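Local coordinates for uncharacterized protein (Bacteroides eggerthii, PDB 4GDZ) that is of unknown function, belongs to the DUF4251 family, and folds into a large antiparallel beta-sheet with a bound magnesium ion, at residues A[160-163]-A[164-168]. Residues are numbered along the deposited sequence; the frame is centred on the assembly and turned at random.
Sequences SLLP and LNQSN
Pro163 and Gln166 meet twice where the chain turns out of strand 155-163: through a backbone hydrogen bond, and through a side-chain amide lying against the proline ring. Gln166 N donates to Pro163 O at 3.0 Å, with an N-H...O angle of 152°, arriving from above the carbonyl plane. Beyond that bond the glutamine places CG anti to its own carbonyl carbon (chi1 -71°) and runs on extended, which carries the amide across the pyrrolidine ring: Gln166 CD and NE2 each lie 3.7 Å from Pro163 CG. Gln166 OE1 sits 3.8 Å from Pro163 CD. The amide nitrogen also makes a weak hydrogen bond to Asp37 of helix 28-44. The motif is a short 3-10 segment, 164-166, leading from strand 155-163 to helix 168-171, whose successive i to i+3 bonds are Gln166 N to Pro163 O and Ser167 N to Leu164 O. An alanine in place of Pro163 lacks CG and CD, and the Gln166 amide, left with little but its weak bond to Asp37, is likely to turn more freely. From the adjacent strand position Leu162 reaches in with CD1, 3.8 Å from Gln166 O. Asn165 OD1 touches Pro163 CB at 3.8 Å. Ser167, with OG anti to the backbone N (chi1 169°), N-caps the final helix through Phe170 N and also hydrogen-bonds Glu50 on strand 46-55.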
loop_
_atom_site.group_PDB
_atom_site.type_symbol
_atom_site.label_atom_id
_atom_site.label_comp_id
_atom_site.label_asym_id
_atom_site.label_seq_id
_atom_site.Cartn_x
_atom_site.Cartn_y
_atom_site.Cartn_z
ATOM N N SER A 160 0.487 -16.873 1.938
ATOM C CA SER A 160 -0.140 -17.611 3.067
ATOM C C SER A 160 0.934 -18.154 4.001
ATOM O O SER A 160 1.899 -18.731 3.540
ATOM C CB SER A 160 -0.993 -18.760 2.561
ATOM O OG SER A 160 -2.064 -18.277 1.796
ATOM N N LEU A 161 0.774 -17.954 5.304
ATOM C CA LEU A 161 1.686 -18.524 6.293
ATOM C C LEU A 161 1.084 -19.826 6.810
ATOM O O LEU A 161 -0.042 -19.852 7.317
ATOM C CB LEU A 161 1.962 -17.543 7.429
ATOM C CG LEU A 161 2.975 -17.891 8.514
ATOM C CD1 LEU A 161 4.356 -18.104 7.926
ATOM C CD2 LEU A 161 3.008 -16.727 9.504
ATOM N N LEU A 162 1.829 -20.923 6.641
ATOM C CA LEU A 162 1.293 -22.276 6.855
ATOM C C LEU A 162 2.193 -23.105 7.761
ATOM O O LEU A 162 3.429 -23.008 7.682
ATOM C CB LEU A 162 1.158 -22.998 5.501
ATOM C CG LEU A 162 0.166 -22.441 4.468
ATOM C CD1 LEU A 162 0.444 -23.094 3.118
ATOM C CD2 LEU A 162 -1.291 -22.660 4.900
ATOM N N PRO A 163 1.588 -23.965 8.593
ATOM C CA PRO A 163 2.402 -24.994 9.235
ATOM C C PRO A 163 2.999 -25.922 8.167
ATOM O O PRO A 163 2.433 -26.058 7.073
ATOM C CB PRO A 163 1.424 -25.742 10.150
ATOM C CG PRO A 163 0.081 -25.139 9.946
ATOM C CD PRO A 163 0.156 -24.038 8.944
ATOM N N LEU A 164 4.148 -26.515 8.477
ATOM C CA LEU A 164 4.872 -27.397 7.547
ATOM C C LEU A 164 3.970 -28.476 6.980
ATOM O O LEU A 164 3.946 -28.686 5.769
ATOM C CB LEU A 164 6.053 -28.062 8.257
ATOM C CG LEU A 164 7.232 -27.159 8.638
ATOM C CD1 LEU A 164 8.368 -28.003 9.196
ATOM C CD2 LEU A 164 7.723 -26.316 7.467
ATOM N N ASN A 165 3.202 -29.128 7.855
ATOM C CA ASN A 165 2.321 -30.220 7.426
ATOM C C ASN A 165 1.112 -29.795 6.590
ATOM O O ASN A 165 0.373 -30.637 6.103
ATOM C CB ASN A 165 1.891 -31.115 8.604
ATOM C CG ASN A 165 0.937 -30.434 9.601
ATOM O OD1 ASN A 165 0.475 -29.305 9.421
ATOM N ND2 ASN A 165 0.637 -31.156 10.674
ATOM N N GLN A 166 0.902 -28.496 6.412
ATOM C CA GLN A 166 -0.130 -28.038 5.482
ATOM C C GLN A 166 0.470 -27.392 4.239
ATOM O O GLN A 166 -0.246 -26.848 3.407
ATOM C CB GLN A 166 -1.078 -27.065 6.196
ATOM C CG GLN A 166 -1.989 -27.733 7.229
ATOM C CD GLN A 166 -2.749 -26.703 8.051
ATOM O OE1 GLN A 166 -3.020 -25.596 7.576
ATOM N NE2 GLN A 166 -3.076 -27.050 9.298
ATOM N N SER A 167 1.791 -27.447 4.113
ATOM C CA SER A 167 2.485 -26.783 3.015
ATOM C C SER A 167 2.833 -27.770 1.909
ATOM O O SER A 167 3.594 -28.713 2.141
ATOM C CB SER A 167 3.760 -26.133 3.550
ATOM O OG SER A 167 4.581 -25.703 2.501
ATOM N N ASN A 168 2.286 -27.563 0.709
ATOM C CA ASN A 168 2.667 -28.386 -0.451
ATOM C C ASN A 168 4.130 -28.201 -0.828
ATOM O O ASN A 168 4.741 -29.110 -1.385
ATOM C CB ASN A 168 1.779 -28.098 -1.664
ATOM C CG ASN A 168 0.346 -28.554 -1.462
ATOM O OD1 ASN A 168 0.074 -29.488 -0.707
ATOM N ND2 ASN A 168 -0.583 -27.887 -2.130
#